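Local coordinates for protein diol-dehydratase (Roseburia inulinivorans, PDB 5I2A) that probably dehydrates 1,2-propanediol without vitamin B12, as a lyase of the glycyl radical enzyme family, at residues E45-P48 against V49-K53; S139-P143 against E144-A148; K593-D596 against A597-G601. All coordinates share one frame; numbering follows the deposited sequence. Where two conformers were deposited one is given.

Interaction 1. Residues E45-P48 against V49-K53; sequences EGQP and VVMRK
At the start of helix 49-63, with Pro48 at the N-cap position, the side chain of Arg52 runs back past Pro48 and Gln47 to Glu45. Pro48 O accepts from Arg52 N at 3.0 Å, a bond with an N-H...O angle of 158° that lies in the carbonyl plane; Met51 N adds a weak bond to the same oxygen. The proline brings no side-chain acceptor to the cap, and its carbonyl only starts the main-chain bonding of the helix, while CD of Pro48 packs on CB of Met51 at 4.2 Å. Arg52 CG stands anti to its own carbonyl carbon (chi1 -60°), which directs the chain back along the loop, and CD passes 3.4 Å from Gln47 O. A bend at chi3 then lays one guanidinium face against Glu45 CA, which sits 3.6 Å above the plane and toward its rim. Glu45 CG touches Arg52 NH2 at 3.4 Å, but the carboxylate is turned 84° from the guanidinium plane and forms no salt bridge with it. Instead both side chains reach the hydroxyl of Tyr127, OE2 by a hydrogen bond and NH2 by a weak one. NE and NH2 of Arg52 are held by Thr44 OG1 and Phe41 O, joining the new helix to the end of the one before it. With an alanine at this position, Phe41 O and Thr44 OG1 would probably lose these donors and Glu45 CA its cover. Packing from the second subunit reaches Pro48 through its Tyr140. Gln47, its chain extended, brings OE1 to 3.5 Å from Met51 CG.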
# COMPACT_ATOMS: atom_id res chain seq x y z
N GLU A 45 2.80 -2.19 -16.07
CA GLU A 45 3.00 -0.95 -15.31
C GLU A 45 1.68 -0.20 -15.21
O GLU A 45 0.95 -0.10 -16.19
CB GLU A 45 4.08 -0.07 -15.96
CG GLU A 45 5.48 -0.64 -15.77
CD GLU A 45 6.56 0.14 -16.49
OE1 GLU A 45 6.25 1.09 -17.24
OE2 GLU A 45 7.74 -0.20 -16.27
N GLY A 46 1.37 0.27 -14.01
CA GLY A 46 0.14 1.02 -13.81
C GLY A 46 -0.96 0.19 -13.19
O GLY A 46 -1.96 0.74 -12.73
N GLN A 47 -0.80 -1.12 -13.19
CA GLN A 47 -1.79 -2.02 -12.60
C GLN A 47 -1.49 -2.29 -11.12
O GLN A 47 -0.37 -2.05 -10.67
CB GLN A 47 -1.85 -3.32 -13.39
CG GLN A 47 -2.44 -3.16 -14.79
CD GLN A 47 -2.45 -4.47 -15.55
OE1 GLN A 47 -2.93 -5.49 -15.05
NE2 GLN A 47 -1.89 -4.46 -16.76
N PRO A 48 -2.48 -2.78 -10.36
CA PRO A 48 -2.20 -3.05 -8.94
C PRO A 48 -1.12 -4.11 -8.79
O PRO A 48 -1.05 -5.03 -9.61
CB PRO A 48 -3.54 -3.57 -8.41
CG PRO A 48 -4.56 -3.13 -9.40
CD PRO A 48 -3.86 -3.14 -10.71
N VAL A 49 -0.30 -3.96 -7.75
CA VAL A 49 0.83 -4.84 -7.51
C VAL A 49 0.47 -6.33 -7.58
O VAL A 49 1.14 -7.10 -8.24
CB VAL A 49 1.47 -4.57 -6.13
CG1 VAL A 49 2.70 -5.44 -5.96
CG2 VAL A 49 1.84 -3.10 -5.98
N VAL A 50 -0.60 -6.72 -6.89
CA VAL A 50 -0.88 -8.13 -6.78
C VAL A 50 -1.30 -8.70 -8.15
O VAL A 50 -1.03 -9.86 -8.44
CB VAL A 50 -1.95 -8.42 -5.70
CG1 VAL A 50 -3.34 -7.96 -6.13
CG2 VAL A 50 -1.96 -9.90 -5.37
N MET A 51 -1.93 -7.87 -8.98
CA MET A 51 -2.29 -8.30 -10.33
C MET A 51 -1.02 -8.44 -11.17
O MET A 51 -0.88 -9.38 -11.96
CB MET A 51 -3.26 -7.31 -10.99
CG MET A 51 -3.63 -7.67 -12.43
SD MET A 51 -4.32 -9.34 -12.63
CE MET A 51 -5.79 -9.22 -11.61
N ARG A 52 -0.08 -7.53 -10.98
CA ARG A 52 1.19 -7.62 -11.69
C ARG A 52 1.94 -8.90 -11.30
O ARG A 52 2.56 -9.52 -12.17
CB ARG A 52 2.05 -6.39 -11.43
CG ARG A 52 1.38 -5.08 -11.89
CD ARG A 52 2.31 -3.89 -11.70
NE ARG A 52 3.40 -3.87 -12.68
CZ ARG A 52 4.50 -3.13 -12.56
NH1 ARG A 52 4.68 -2.38 -11.48
NH2 ARG A 52 5.43 -3.16 -13.50
N LYS A 53 1.87 -9.30 -10.03
CA LYS A 53 2.55 -10.53 -9.57
C LYS A 53 1.91 -11.77 -10.21
O LYS A 53 2.61 -12.69 -10.62
CB LYS A 53 2.50 -10.68 -8.04
CG LYS A 53 3.15 -9.57 -7.23
CD LYS A 53 4.64 -9.59 -7.32
CE LYS A 53 5.20 -10.83 -6.64
NZ LYS A 53 6.63 -10.96 -6.94

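Interaction 2. Residues S139-P143 against E144-A148; sequences SYMAP and ETLRA
Met141 and Leu146 meet with their side chains at about a right angle, the sulfur of one against a branch of the other: Met141 SD lies 4.0 Å from Leu146 CD2. The methionine sets its CG anti to the carbonyl carbon (chi1 -62°) and continues extended, so that CB and SD both come near that one methyl group while the terminal CE leads away from the leucine. Ala513 and Ile514 of helix 489-521 also pack on the methionine. Pro143 and Glu144 follow a different pattern, lying side by side and pointing the same way. Glu144 bends at chi2 (81°), folding its carboxylate back over the proline ring, where OE1 approaches Pro143 CD to 3.5 Å; the same oxygen is 4.0 Å from Ala142 CB. Both pairs belong to the first turn of helix 143-150, with Ala142 at the N-cap position and the proline as the first helical residue, a place where its missing N-H costs no bond within the helix. Two successive main-chain bonds start the helix. Leu146 N donates to Ala142 O at 3.1 Å, in the carbonyl plane, whereas Arg147 N reaches Pro143 O at 3.0 Å with the donor tilted 21° from the plane of that second carbonyl. Ala142 supplies no polar side chain to the cap, and its CB packs 3.7 Å from Thr145 OG1. That hydroxyl is hydrogen-bonded to Asn509 OD1, which also accepts from Ala142 N, so a single amide oxygen on helix 489-521 grips both the cap residue and the first turn. Phe195 of the second subunit packs against both Ala142 and Glu144.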
# COMPACT_ATOMS: atom_id res chain seq x y z
N SER A 139 15.00 1.49 3.33
CA SER A 139 14.49 2.83 3.61
C SER A 139 13.58 2.85 4.83
O SER A 139 13.44 3.88 5.47
CB SER A 139 13.74 3.38 2.39
OG SER A 139 14.57 3.40 1.25
N TYR A 140 12.99 1.71 5.17
CA TYR A 140 12.09 1.65 6.31
C TYR A 140 12.79 1.33 7.65
O TYR A 140 12.14 1.26 8.68
CB TYR A 140 10.99 0.62 6.06
CG TYR A 140 9.74 1.13 5.38
CD1 TYR A 140 9.16 2.36 5.74
CD2 TYR A 140 9.11 0.37 4.40
CE1 TYR A 140 8.00 2.80 5.12
CE2 TYR A 140 7.96 0.81 3.78
CZ TYR A 140 7.40 2.02 4.14
OH TYR A 140 6.24 2.40 3.50
N MET A 141 14.10 1.11 7.62
CA MET A 141 14.84 0.78 8.83
C MET A 141 15.39 2.02 9.54
O MET A 141 15.93 2.90 8.90
CB MET A 141 16.00 -0.17 8.51
CG MET A 141 15.56 -1.49 7.93
SD MET A 141 16.94 -2.57 7.56
CE MET A 141 16.08 -3.92 6.75
N ALA A 142 15.27 2.06 10.87
CA ALA A 142 15.84 3.16 11.64
C ALA A 142 17.37 3.22 11.52
O ALA A 142 18.01 2.20 11.28
CB ALA A 142 15.44 3.05 13.09
N PRO A 143 17.95 4.43 11.64
CA PRO A 143 19.41 4.55 11.61
C PRO A 143 20.08 3.69 12.69
O PRO A 143 21.12 3.11 12.43
CB PRO A 143 19.66 6.04 11.86
CG PRO A 143 18.40 6.72 11.43
CD PRO A 143 17.29 5.75 11.77
N GLU A 144 19.47 3.62 13.87
CA GLU A 144 20.03 2.83 14.96
C GLU A 144 20.03 1.33 14.59
O GLU A 144 20.94 0.60 14.96
CB GLU A 144 19.25 3.06 16.26
CG GLU A 144 19.46 4.46 16.88
CD GLU A 144 18.60 5.55 16.25
OE1 GLU A 144 17.96 5.33 15.20
OE2 GLU A 144 18.54 6.66 16.81
N THR A 145 19.01 0.91 13.85
CA THR A 145 18.93 -0.44 13.34
C THR A 145 20.05 -0.75 12.35
O THR A 145 20.67 -1.82 12.42
CB THR A 145 17.57 -0.68 12.66
OG1 THR A 145 16.52 -0.41 13.60
CG2 THR A 145 17.45 -2.10 12.15
N LEU A 146 20.31 0.17 11.43
CA LEU A 146 21.39 -0.01 10.48
C LEU A 146 22.73 -0.12 11.23
O LEU A 146 23.59 -0.90 10.84
CB LEU A 146 21.42 1.13 9.46
CG LEU A 146 20.18 1.25 8.56
CD1 LEU A 146 20.24 2.50 7.67
CD2 LEU A 146 20.01 0.00 7.72
N ARG A 147 22.88 0.67 12.29
CA ARG A 147 24.10 0.65 13.09
C ARG A 147 24.29 -0.70 13.76
O ARG A 147 25.38 -1.27 13.75
CB ARG A 147 24.10 1.77 14.14
CG ARG A 147 25.37 1.83 14.97
CD ARG A 147 25.36 2.98 15.97
NE ARG A 147 24.30 2.79 16.95
CZ ARG A 147 23.88 3.71 17.82
NH1 ARG A 147 24.43 4.92 17.83
NH2 ARG A 147 22.90 3.43 18.66
N ALA A 148 23.21 -1.23 14.34
CA ALA A 148 23.27 -2.52 15.01
C ALA A 148 23.71 -3.63 14.03
O ALA A 148 24.49 -4.51 14.39
CB ALA A 148 21.92 -2.86 15.63

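Interaction 3. Residues K593-D596 against A597-G601; sequences KGLD and ATTAG
The backbone enters helix 597-613 from an extended Asp596, and Ala600 N closes the first turn on Asp596 O at 2.9 Å, nearly in line with the carbonyl bond. The aspartate side chain crosses that of Thr599 at about a right angle and turns OD1 in over the start of the helix. Its CG sits between the backbone N and the carbonyl carbon (chi1 61°), a cramped setting that brings OD1 to the N-H of Thr599. There OD1 accepts from Thr599 N at 2.9 Å, with an N-H...O angle of 167°. This is an N-cap, in which the side chain of the residue just before the helix serves an amide that has no earlier helical carbonyl to bind. The hydroxyl Thr599 OG1 is 3.2 Å from the same OD1. Thr598 CB lies against this oxygen too, at 3.6 Å from Asp596 OD1. The negative carboxylate faces the N-terminal end of the helix, an arrangement likely to interact favourably with the helix dipole. The other oxygen, OD2, is hydrogen-bonded to His716 ND1, so the two oxygens divide their work: one caps the helix and the other ties it to a loop far along the chain. His716 also packs against Thr598 and Thr599. On the apolar side, Leu595 CB approaches Thr599 CG2 at 4.3 Å, the methyl that stands anti to the threonine's own backbone N. Val630 of helix 620-632 packs on Leu595, Thr599 and Ala600.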
# COMPACT_ATOMS: atom_id res chain seq x y z
N LYS A 593 46.74 -15.59 23.12
CA LYS A 593 46.93 -16.63 22.11
C LYS A 593 47.22 -16.09 20.71
O LYS A 593 47.36 -16.85 19.76
CB LYS A 593 45.69 -17.53 22.05
CG LYS A 593 45.31 -18.15 23.38
CD LYS A 593 46.23 -19.30 23.75
CE LYS A 593 45.87 -19.88 25.12
NZ LYS A 593 46.60 -21.15 25.39
N GLY A 594 47.33 -14.77 20.57
CA GLY A 594 47.60 -14.19 19.27
C GLY A 594 46.42 -13.44 18.68
O GLY A 594 45.26 -13.81 18.90
N LEU A 595 46.70 -12.37 17.94
CA LEU A 595 45.65 -11.60 17.31
C LEU A 595 45.63 -11.95 15.84
O LEU A 595 46.67 -12.24 15.26
CB LEU A 595 45.88 -10.10 17.52
CG LEU A 595 46.09 -9.67 18.97
CD1 LEU A 595 46.37 -8.17 19.03
CD2 LEU A 595 44.91 -10.02 19.86
N ASP A 596 44.45 -11.94 15.23
CA ASP A 596 44.30 -12.48 13.88
C ASP A 596 44.02 -11.42 12.84
O ASP A 596 44.03 -10.23 13.13
CB ASP A 596 43.18 -13.55 13.86
CG ASP A 596 41.81 -12.99 14.27
OD1 ASP A 596 41.65 -11.76 14.41
OD2 ASP A 596 40.87 -13.79 14.45
N ALA A 597 43.73 -11.86 11.62
CA ALA A 597 43.47 -10.97 10.50
C ALA A 597 42.26 -10.07 10.76
O ALA A 597 42.26 -8.89 10.39
CB ALA A 597 43.26 -11.77 9.23
N THR A 598 41.23 -10.62 11.41
CA THR A 598 40.03 -9.84 11.70
C THR A 598 40.38 -8.70 12.65
O THR A 598 39.99 -7.56 12.43
CB THR A 598 38.90 -10.73 12.30
OG1 THR A 598 38.54 -11.74 11.35
CG2 THR A 598 37.66 -9.89 12.61
N THR A 599 41.12 -9.00 13.70
CA THR A 599 41.51 -7.96 14.63
C THR A 599 42.45 -6.94 13.96
O THR A 599 42.33 -5.74 14.16
CB THR A 599 42.17 -8.56 15.87
OG1 THR A 599 41.23 -9.40 16.52
CG2 THR A 599 42.62 -7.46 16.83
N ALA A 600 43.36 -7.44 13.13
CA ALA A 600 44.27 -6.56 12.40
C ALA A 600 43.47 -5.56 11.57
O ALA A 600 43.70 -4.36 11.66
CB ALA A 600 45.19 -7.37 11.51
N GLY A 601 42.53 -6.06 10.78
CA GLY A 601 41.65 -5.23 9.99
C GLY A 601 40.86 -4.23 10.81
O GLY A 601 40.77 -3.05 10.43

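From the N terminus, interaction 1 closes the loop between helices 32-43 and 49-63, interaction 2 the one between helices 133-139 and 143-150, and interaction 3 the one between helices 580-588 and 597-613. They run in series, none nested in or crossing another, and within one chain no two touch: the nearest atoms of interactions 1 and 2 are about 12 Å apart, those of 2 and 3 about 14 Å. Across the dimer, however, the loop of interaction 1 meets that of interaction 2, 45-48 of one subunit packing against 139-143 of the other. Within the chain, interaction 1 rests on helix 200-233, interaction 2 on helix 489-521 and interaction 3 on helix 620-632.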